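Local coordinates for protein acetylxylan esterase / glucomannan deacetylase (Cellvibrio japonicus, PDB 2W9X) that removes acetyl groups from plant cell wall polysaccharides, deacetylating xylan and, with a large preference, glucomannan, at residues B[51-59]-B[190-198]; B[74-82]-B[107-117]. All coordinates share one frame; numbering follows the deposited sequence.

Contact 1. Residues B[51-59]-B[190-198]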
loop_
_atom_site.group_PDB
_atom_site.type_symbol
_atom_site.label_atom_id
_atom_site.label_comp_id
_atom_site.label_asym_id
_atom_site.label_seq_id
_atom_site.Cartn_x
_atom_site.Cartn_y
_atom_site.Cartn_z
ATOM N N SER B 51 -20.087 -0.507 -24.581
ATOM C CA SER B 51 -20.410 0.851 -24.094
ATOM C C SER B 51 -19.412 1.414 -23.078
ATOM O O SER B 51 -19.241 2.641 -22.980
ATOM C CB SER B 51 -21.828 0.920 -23.526
ATOM O OG SER B 51 -21.980 -0.028 -22.495
ATOM N N TRP B 52 -18.753 0.530 -22.323
ATOM C CA TRP B 52 -17.713 0.953 -21.385
ATOM C C TRP B 52 -16.540 1.559 -22.183
ATOM O O TRP B 52 -16.348 1.220 -23.356
ATOM C CB TRP B 52 -17.243 -0.212 -20.507
ATOM C CG TRP B 52 -18.236 -0.673 -19.463
ATOM C CD1 TRP B 52 -19.045 -1.761 -19.546
ATOM C CD2 TRP B 52 -18.517 -0.064 -18.183
ATOM N NE1 TRP B 52 -19.817 -1.876 -18.409
ATOM C CE2 TRP B 52 -19.515 -0.850 -17.556
ATOM C CE3 TRP B 52 -18.031 1.067 -17.512
ATOM C CZ2 TRP B 52 -20.034 -0.549 -16.280
ATOM C CZ3 TRP B 52 -18.548 1.371 -16.234
ATOM C CH2 TRP B 52 -19.539 0.556 -15.634
ATOM N N PRO B 53 -15.771 2.479 -21.565
ATOM C CA PRO B 53 -14.725 3.145 -22.357
ATOM C C PRO B 53 -13.585 2.215 -22.821
ATOM O O PRO B 53 -13.416 1.122 -22.272
ATOM C CB PRO B 53 -14.171 4.225 -21.410
ATOM C CG PRO B 53 -14.948 4.156 -20.137
ATOM C CD PRO B 53 -15.833 2.939 -20.165
ATOM N N ALA B 54 -12.829 2.664 -23.832
ATOM C CA ALA B 54 -11.496 2.129 -24.165
ATOM C C ALA B 54 -11.435 0.680 -24.680
ATOM O O ALA B 54 -10.365 0.048 -24.662
ATOM C CB ALA B 54 -10.515 2.341 -22.986
ATOM N N VAL B 55 -12.581 0.173 -25.138
ATOM C CA VAL B 55 -12.697 -1.133 -25.771
ATOM C C VAL B 55 -11.764 -1.201 -26.994
ATOM O O VAL B 55 -11.510 -0.181 -27.643
ATOM C CB VAL B 55 -14.196 -1.423 -26.149
ATOM C CG1 VAL B 55 -14.322 -2.524 -27.158
ATOM C CG2 VAL B 55 -14.999 -1.762 -24.897
ATOM N N TYR B 56 -11.218 -2.387 -27.268
ATOM C CA TYR B 56 -10.365 -2.583 -28.451
ATOM C C TYR B 56 -10.489 -3.967 -29.084
ATOM O O TYR B 56 -10.866 -4.942 -28.419
ATOM C CB TYR B 56 -8.889 -2.254 -28.155
ATOM C CG TYR B 56 -8.245 -3.061 -27.047
ATOM C CD1 TYR B 56 -7.564 -4.249 -27.329
ATOM C CD2 TYR B 56 -8.297 -2.622 -25.717
ATOM C CE1 TYR B 56 -6.962 -4.992 -26.315
ATOM C CE2 TYR B 56 -7.698 -3.356 -24.694
ATOM C CZ TYR B 56 -7.029 -4.537 -24.997
ATOM O OH TYR B 56 -6.427 -5.262 -23.996
ATOM N N PHE B 57 -10.163 -4.029 -30.374
ATOM C CA PHE B 57 -10.173 -5.264 -31.166
ATOM C C PHE B 57 -8.855 -5.386 -31.935
ATOM O O PHE B 57 -8.390 -4.404 -32.546
ATOM C CB PHE B 57 -11.345 -5.263 -32.153
ATOM C CG PHE B 57 -12.686 -5.035 -31.509
ATOM C CD1 PHE B 57 -13.468 -6.118 -31.091
ATOM C CD2 PHE B 57 -13.180 -3.747 -31.334
ATOM C CE1 PHE B 57 -14.704 -5.909 -30.496
ATOM C CE2 PHE B 57 -14.423 -3.534 -30.735
ATOM C CZ PHE B 57 -15.183 -4.613 -30.318
ATOM N N GLU B 58 -8.252 -6.574 -31.890
ATOM C CA GLU B 58 -6.971 -6.817 -32.550
ATOM C C GLU B 58 -7.055 -7.991 -33.506
ATOM O O GLU B 58 -7.802 -8.951 -33.262
ATOM C CB GLU B 58 -5.854 -7.063 -31.541
ATOM C CG GLU B 58 -5.418 -5.805 -30.796
ATOM C CD GLU B 58 -4.505 -6.104 -29.636
ATOM O OE1 GLU B 58 -3.351 -5.647 -29.680
ATOM O OE2 GLU B 58 -4.931 -6.796 -28.682
ATOM N N THR B 59 -6.291 -7.896 -34.594
ATOM C CA THR B 59 -6.120 -9.015 -35.528
ATOM C C THR B 59 -4.736 -9.021 -36.193
ATOM O O THR B 59 -3.996 -8.029 -36.121
ATOM C CB THR B 59 -7.256 -9.091 -36.577
ATOM O OG1 THR B 59 -7.253 -10.391 -37.163
ATOM C CG2 THR B 59 -7.099 -8.045 -37.679
ATOM N N ALA B 190 -0.109 -5.630 -21.045
ATOM C CA ALA B 190 -1.241 -6.323 -20.428
ATOM C C ALA B 190 -2.524 -5.979 -21.141
ATOM O O ALA B 190 -2.682 -4.883 -21.667
ATOM C CB ALA B 190 -1.358 -5.946 -18.954
ATOM N N ASP B 191 -3.450 -6.926 -21.169
ATOM C CA ASP B 191 -4.794 -6.599 -21.606
ATOM C C ASP B 191 -5.481 -5.758 -20.539
ATOM O O ASP B 191 -5.116 -5.818 -19.359
ATOM C CB ASP B 191 -5.582 -7.870 -21.940
ATOM C CG ASP B 191 -5.224 -8.417 -23.299
ATOM O OD1 ASP B 191 -5.298 -7.665 -24.301
ATOM O OD2 ASP B 191 -4.844 -9.599 -23.358
ATOM N N TYR B 192 -6.436 -4.927 -20.940
ATOM C CA TYR B 192 -7.064 -4.037 -19.967
ATOM C C TYR B 192 -8.537 -3.862 -20.184
ATOM O O TYR B 192 -9.021 -3.945 -21.315
ATOM C CB TYR B 192 -6.379 -2.649 -19.924
ATOM C CG TYR B 192 -6.287 -1.908 -21.255
ATOM C CD1 TYR B 192 -7.276 -1.003 -21.653
ATOM C CD2 TYR B 192 -5.181 -2.084 -22.098
ATOM C CE1 TYR B 192 -7.182 -0.315 -22.868
ATOM C CE2 TYR B 192 -5.066 -1.385 -23.300
ATOM C CZ TYR B 192 -6.060 -0.509 -23.677
ATOM O OH TYR B 192 -5.927 0.154 -24.872
ATOM N N GLN B 193 -9.232 -3.627 -19.073
ATOM C CA GLN B 193 -10.616 -3.178 -19.061
ATOM C C GLN B 193 -10.665 -1.860 -18.296
ATOM O O GLN B 193 -10.059 -1.739 -17.233
ATOM C CB GLN B 193 -11.518 -4.220 -18.382
ATOM C CG GLN B 193 -11.726 -5.496 -19.207
ATOM C CD GLN B 193 -12.942 -6.299 -18.749
ATOM O OE1 GLN B 193 -13.272 -7.337 -19.332
ATOM N NE2 GLN B 193 -13.610 -5.824 -17.696
ATOM N N ILE B 194 -11.367 -0.875 -18.855
ATOM C CA ILE B 194 -11.555 0.438 -18.221
ATOM C C ILE B 194 -13.038 0.586 -17.899
ATOM O O ILE B 194 -13.819 1.112 -18.683
ATOM C CB ILE B 194 -11.062 1.626 -19.103
ATOM C CG1 ILE B 194 -9.661 1.353 -19.691
ATOM C CG2 ILE B 194 -11.122 2.953 -18.325
ATOM C CD1 ILE B 194 -8.518 1.208 -18.649
ATOM N N ASN B 195 -13.422 0.108 -16.727
ATOM C CA ASN B 195 -14.809 0.183 -16.305
ATOM C C ASN B 195 -15.026 1.434 -15.467
ATOM O O ASN B 195 -15.027 1.403 -14.234
ATOM C CB ASN B 195 -15.187 -1.104 -15.585
ATOM C CG ASN B 195 -15.071 -2.303 -16.495
ATOM O OD1 ASN B 195 -15.455 -2.239 -17.672
ATOM N ND2 ASN B 195 -14.514 -3.393 -15.978
ATOM N N ALA B 196 -15.172 2.543 -16.176
ATOM C CA ALA B 196 -15.325 3.848 -15.577
ATOM C C ALA B 196 -16.467 4.585 -16.261
ATOM O O ALA B 196 -16.750 4.348 -17.418
ATOM C CB ALA B 196 -14.022 4.649 -15.723
ATOM N N SER B 197 -17.087 5.514 -15.543
ATOM C CA SER B 197 -18.167 6.309 -16.092
ATOM C C SER B 197 -18.119 7.647 -15.393
ATOM O O SER B 197 -17.974 7.687 -14.176
ATOM C CB SER B 197 -19.514 5.612 -15.822
ATOM O OG SER B 197 -20.562 6.252 -16.523
ATOM N N SER B 198 -18.214 8.731 -16.163
ATOM C CA SER B 198 -18.017 10.083 -15.643
ATOM C C SER B 198 -19.107 10.537 -14.678
ATOM O O SER B 198 -20.286 10.341 -14.939
ATOM C CB SER B 198 -17.906 11.103 -16.791
ATOM O OG SER B 198 -16.761 10.870 -17.586
HETATM O O HOH W 1 -12.544 -1.290 -21.404
HETATM O O HOH W 2 -10.526 -2.149 -22.871
#

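Contact 2. Residues B[74-82]-B[107-117]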
loop_
_atom_site.group_PDB
_atom_site.type_symbol
_atom_site.label_atom_id
_atom_site.label_comp_id
_atom_site.label_asym_id
_atom_site.label_seq_id
_atom_site.Cartn_x
_atom_site.Cartn_y
_atom_site.Cartn_z
ATOM N N GLN B 74 -21.718 6.397 -32.726
ATOM C CA GLN B 74 -21.641 6.959 -31.381
ATOM C C GLN B 74 -20.218 7.311 -30.969
ATOM O O GLN B 74 -20.018 8.210 -30.175
ATOM C CB GLN B 74 -22.230 5.975 -30.360
ATOM C CG GLN B 74 -23.737 5.745 -30.495
ATOM C CD GLN B 74 -24.524 7.006 -30.234
ATOM O OE1 GLN B 74 -24.391 7.625 -29.185
ATOM N NE2 GLN B 74 -25.345 7.399 -31.193
ATOM N N ASN B 75 -19.241 6.588 -31.510
ATOM C CA ASN B 75 -17.849 6.714 -31.082
ATOM C C ASN B 75 -16.891 7.294 -32.113
ATOM O O ASN B 75 -17.116 7.196 -33.315
ATOM C CB ASN B 75 -17.321 5.344 -30.656
ATOM C CG ASN B 75 -17.989 4.835 -29.414
ATOM O OD1 ASN B 75 -18.781 3.876 -29.460
ATOM N ND2 ASN B 75 -17.705 5.479 -28.292
ATOM N N ILE B 76 -15.816 7.898 -31.613
ATOM C CA ILE B 76 -14.617 8.124 -32.407
ATOM C C ILE B 76 -13.672 6.970 -32.069
ATOM O O ILE B 76 -13.600 6.539 -30.910
ATOM C CB ILE B 76 -13.932 9.491 -32.100
ATOM C CG1 ILE B 76 -14.946 10.645 -32.125
ATOM C CG2 ILE B 76 -12.781 9.757 -33.082
ATOM C CD1 ILE B 76 -14.370 12.024 -31.686
ATOM N N PHE B 77 -12.968 6.472 -33.086
ATOM C CA PHE B 77 -12.012 5.383 -32.936
ATOM C C PHE B 77 -10.682 5.831 -33.482
ATOM O O PHE B 77 -10.618 6.725 -34.319
ATOM C CB PHE B 77 -12.420 4.158 -33.786
ATOM C CG PHE B 77 -13.709 3.517 -33.379
ATOM C CD1 PHE B 77 -13.713 2.446 -32.485
ATOM C CD2 PHE B 77 -14.916 3.956 -33.912
ATOM C CE1 PHE B 77 -14.910 1.832 -32.109
ATOM C CE2 PHE B 77 -16.114 3.348 -33.551
ATOM C CZ PHE B 77 -16.112 2.285 -32.650
ATOM N N ARG B 78 -9.617 5.176 -33.037
ATOM C CA ARG B 78 -8.400 5.176 -33.826
ATOM C C ARG B 78 -8.024 3.762 -34.281
ATOM O O ARG B 78 -8.317 2.761 -33.598
ATOM C CB ARG B 78 -7.248 5.925 -33.133
ATOM C CG ARG B 78 -6.667 5.245 -31.922
ATOM C CD ARG B 78 -5.736 6.169 -31.144
ATOM N NE ARG B 78 -5.075 5.397 -30.088
ATOM C CZ ARG B 78 -4.195 5.877 -29.220
ATOM N NH1 ARG B 78 -3.661 5.056 -28.327
ATOM N NH2 ARG B 78 -3.851 7.159 -29.240
ATOM N N LEU B 79 -7.414 3.699 -35.461
ATOM C CA LEU B 79 -6.977 2.446 -36.058
ATOM C C LEU B 79 -5.460 2.423 -36.154
ATOM O O LEU B 79 -4.855 3.318 -36.731
ATOM C CB LEU B 79 -7.617 2.263 -37.440
ATOM C CG LEU B 79 -7.309 1.016 -38.277
ATOM C CD1 LEU B 79 -7.856 -0.222 -37.603
ATOM C CD2 LEU B 79 -7.928 1.164 -39.659
ATOM N N ILE B 80 -4.853 1.388 -35.582
ATOM C CA ILE B 80 -3.403 1.276 -35.557
ATOM C C ILE B 80 -2.944 0.069 -36.380
ATOM O O ILE B 80 -3.137 -1.083 -35.974
ATOM C CB ILE B 80 -2.868 1.210 -34.105
ATOM C CG1 ILE B 80 -3.410 2.391 -33.282
ATOM C CG2 ILE B 80 -1.344 1.163 -34.090
ATOM C CD1 ILE B 80 -3.210 2.266 -31.765
ATOM N N VAL B 81 -2.349 0.357 -37.541
ATOM C CA VAL B 81 -1.830 -0.662 -38.445
ATOM C C VAL B 81 -0.310 -0.741 -38.283
ATOM O O VAL B 81 0.397 0.229 -38.561
ATOM C CB VAL B 81 -2.215 -0.356 -39.921
ATOM C CG1 VAL B 81 -1.623 -1.395 -40.878
ATOM C CG2 VAL B 81 -3.723 -0.308 -40.082
ATOM N N ASP B 82 0.175 -1.895 -37.816
ATOM C CA ASP B 82 1.611 -2.160 -37.602
ATOM C C ASP B 82 2.361 -1.110 -36.748
ATOM O O ASP B 82 2.063 -0.915 -35.557
ATOM C CB ASP B 82 2.313 -2.387 -38.951
ATOM C CG ASP B 82 1.768 -3.591 -39.689
ATOM O OD1 ASP B 82 1.693 -4.675 -39.075
ATOM O OD2 ASP B 82 1.414 -3.455 -40.880
ATOM N N HIS B 107 0.843 -8.491 -41.114
ATOM C CA HIS B 107 0.271 -7.286 -40.505
ATOM C C HIS B 107 -0.390 -7.514 -39.147
ATOM O O HIS B 107 -1.034 -8.539 -38.925
ATOM C CB HIS B 107 -0.752 -6.657 -41.444
ATOM C CG HIS B 107 -0.212 -6.363 -42.804
ATOM N ND1 HIS B 107 0.355 -5.151 -43.134
ATOM C CD2 HIS B 107 -0.143 -7.130 -43.918
ATOM C CE1 HIS B 107 0.748 -5.181 -44.394
ATOM N NE2 HIS B 107 0.455 -6.369 -44.894
ATOM N N ARG B 108 -0.224 -6.541 -38.251
ATOM C CA ARG B 108 -0.956 -6.485 -36.981
ATOM C C ARG B 108 -1.837 -5.239 -36.993
ATOM O O ARG B 108 -1.369 -4.156 -37.351
ATOM C CB ARG B 108 0.003 -6.467 -35.775
ATOM C CG ARG B 108 0.753 -7.791 -35.576
ATOM C CD ARG B 108 1.495 -7.892 -34.252
ATOM N NE ARG B 108 2.746 -7.130 -34.234
ATOM C CZ ARG B 108 2.957 -6.034 -33.502
ATOM N NH1 ARG B 108 2.000 -5.544 -32.714
ATOM N NH2 ARG B 108 4.134 -5.421 -33.558
ATOM N N VAL B 109 -3.114 -5.397 -36.635
ATOM C CA VAL B 109 -4.076 -4.285 -36.656
ATOM C C VAL B 109 -4.859 -4.175 -35.339
ATOM O O VAL B 109 -5.464 -5.147 -34.891
ATOM C CB VAL B 109 -5.063 -4.398 -37.844
ATOM C CG1 VAL B 109 -6.077 -3.264 -37.819
ATOM C CG2 VAL B 109 -4.316 -4.413 -39.181
ATOM N N ARG B 110 -4.850 -2.978 -34.750
ATOM C CA ARG B 110 -5.528 -2.692 -33.481
ATOM C C ARG B 110 -6.504 -1.522 -33.652
ATOM O O ARG B 110 -6.099 -0.425 -34.041
ATOM C CB ARG B 110 -4.483 -2.356 -32.407
ATOM C CG ARG B 110 -5.028 -2.123 -30.997
ATOM C CD ARG B 110 -3.889 -1.892 -30.021
ATOM N NE ARG B 110 -4.365 -1.589 -28.672
ATOM C CZ ARG B 110 -4.300 -2.419 -27.636
ATOM N NH1 ARG B 110 -3.774 -3.631 -27.761
ATOM N NH2 ARG B 110 -4.752 -2.024 -26.454
ATOM N N LEU B 111 -7.784 -1.771 -33.382
ATOM C CA LEU B 111 -8.811 -0.731 -33.417
ATOM C C LEU B 111 -9.169 -0.361 -31.978
ATOM O O LEU B 111 -9.420 -1.259 -31.158
ATOM C CB LEU B 111 -10.054 -1.241 -34.161
ATOM C CG LEU B 111 -11.374 -0.461 -34.056
ATOM C CD1 LEU B 111 -11.378 0.771 -34.955
ATOM C CD2 LEU B 111 -12.577 -1.366 -34.364
ATOM N N GLU B 112 -9.184 0.941 -31.666
ATOM C CA GLU B 112 -9.490 1.398 -30.297
ATOM C C GLU B 112 -10.612 2.432 -30.233
ATOM O O GLU B 112 -10.603 3.417 -30.963
ATOM C CB GLU B 112 -8.237 1.992 -29.618
ATOM C CG GLU B 112 -7.058 1.019 -29.479
ATOM C CD GLU B 112 -5.794 1.648 -28.928
ATOM O OE1 GLU B 112 -5.641 2.895 -28.931
ATOM O OE2 GLU B 112 -4.929 0.872 -28.483
ATOM N N LYS B 113 -11.562 2.209 -29.329
ATOM C CA LYS B 113 -12.563 3.216 -28.963
ATOM C C LYS B 113 -11.895 4.320 -28.115
ATOM O O LYS B 113 -11.108 4.037 -27.207
ATOM C CB LYS B 113 -13.710 2.542 -28.205
ATOM C CG LYS B 113 -14.773 3.446 -27.604
ATOM C CD LYS B 113 -15.425 2.696 -26.442
ATOM C CE LYS B 113 -16.921 2.909 -26.347
ATOM N NZ LYS B 113 -17.285 4.179 -25.694
ATOM N N LEU B 114 -12.208 5.575 -28.440
ATOM C CA LEU B 114 -11.602 6.739 -27.780
ATOM C C LEU B 114 -12.587 7.419 -26.847
ATOM O O LEU B 114 -12.221 7.898 -25.787
ATOM C CB LEU B 114 -11.167 7.755 -28.850
ATOM C CG LEU B 114 -9.803 7.663 -29.520
ATOM C CD1 LEU B 114 -9.256 6.275 -29.621
ATOM C CD2 LEU B 114 -9.771 8.392 -30.856
ATOM N N THR B 115 -13.847 7.462 -27.261
ATOM C CA THR B 115 -14.851 8.309 -26.629
ATOM C C THR B 115 -15.691 7.562 -25.582
ATOM O O THR B 115 -15.648 6.334 -25.491
ATOM C CB THR B 115 -15.777 8.914 -27.685
ATOM O OG1 THR B 115 -16.184 7.884 -28.589
ATOM C CG2 THR B 115 -15.068 10.026 -28.472
ATOM N N GLU B 116 -16.428 8.328 -24.780
ATOM C CA GLU B 116 -17.296 7.786 -23.754
ATOM C C GLU B 116 -18.740 7.870 -24.217
ATOM O O GLU B 116 -19.158 8.891 -24.784
ATOM C CB GLU B 116 -17.145 8.554 -22.439
ATOM C CG GLU B 116 -18.038 7.999 -21.330
ATOM C CD GLU B 116 -17.888 8.708 -20.002
ATOM O OE1 GLU B 116 -17.620 9.929 -19.970
ATOM O OE2 GLU B 116 -18.062 8.031 -18.970
ATOM N N THR B 117 -19.475 6.786 -23.966
ATOM C CA THR B 117 -20.898 6.661 -24.260
ATOM C C THR B 117 -21.600 6.196 -22.985
ATOM O O THR B 117 -21.530 5.013 -22.630
ATOM C CB THR B 117 -21.159 5.604 -25.363
ATOM O OG1 THR B 117 -20.457 4.388 -25.042
ATOM C CG2 THR B 117 -20.717 6.101 -26.747
#

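Contact 1. Residues B[51-59]-B[190-198]
Tyr56 drives its ring down onto Tyr192: CE2 of Tyr56 sits over the centre of the Tyr192 ring, 3.4 Å from Tyr192 CZ, with the two planes turned 44° apart. Tyr56 OH goes on to donate to Asp191 OD1 at 2.7 Å, on that oxygen's anti lone pair, and accepts the backbone N-H of Tyr192 at 3.1 Å. Further along, the CB of Ala54 rests on Ile194 CG1 (3.5 Å), and Pro53 sets its CD against the carbonyl oxygens of Ile194 and Ala196. Trp52, with CG anti to its carbonyl carbon (chi1 -71°), lays one ring face against Asn195, whose CB makes a CH-pi contact and whose OD1 stands 3.7 Å from Trp52 CG. Two waters fill in between the backbones, one joining Pro53 O to Ile194 N, the other taking Ala54 O and Tyr192 O together. In the second shell, Arg141 bridges Asp191 and Glu58, Tyr221 O receives Trp52 NE1, and Glu146 holds Asn195 ND2. Here the N-terminal CE2 domain meets the edge strand of the SGNH-type parallel sheet. Since Arg141 and His31 also bind Asp191 OD1, the buried carboxylate is probably stabilised as an anion.

Contact 2. Residues B[74-82]-B[107-117]
Arg78 and Glu112 lie side by side and point the same way, guanidinium and carboxylate nearly coplanar at 26°. Both NE (2.8 Å) and NH1 (3.0 Å) of Arg78 reach the single oxygen OE1 of Glu112, NE nearly along its C-O axis and NH1 on the syn lone pair. The other oxygen, OE2, takes Arg110 NE from its anti side in a salt bridge whose modelled length is doubtfully short, and Lys186 also pairs with it. Arg110 gets there with CG anti to its backbone N (chi1 -176°) and an extended chain. Ile80 CD1 lies beside the carboxylate, while Leu114 CD1 packs on Arg78 CG at 3.6 Å. The opposite face of this antiparallel pair is largely apolar, Lys113 apart: Leu111 CD1 leans on Phe77 CB, and Leu79 CD1 meets Val109 CG1 at 3.5 Å, with Phe77, Leu79 and Leu111 lying against strand 67-72. Backbone bonds run through the hydrogen-bonded pairs Arg78-Glu112 and Ile80-Arg110. At one end Thr115 OG1 accepts Ile76 N (3.0 Å); at the other, Asp82 spreads its carboxylate, OD1 to Arg108 N and OD2, by its syn lone pair, to His107 ND1 at 3.0 Å. The two strands thus form a two-faced part of the CE2 N-terminal β-domain, mostly apolar on the Leu79-Leu111 side and carrying the Arg78-Glu112-Arg110 network on the side of Lys186 and Gln177. Flanked by Arg78, Arg110 and Lys186, Glu112 would be expected to stay ionised.

Contact 1 is wholly buried near the middle of the chain and joins two domains; contact 2 is only partly buried, sits further out and lies within the N-terminal domain. They share one sheet, because strand 56-62 runs beside strand 108-113, and 74-82 with 107-117 is nested inside the loop that contact 1 closes. A salt bridge from Glu58 to Arg110 and a probable hydrogen bond from Ser198 to Glu116 tie them directly, and Arg110 also meets Tyr56 and Tyr192. Regular backbone pairing carries contact 2, whereas contact 1 relies on side chains and waters between strand segments whose axes come no closer than 10.1 Å.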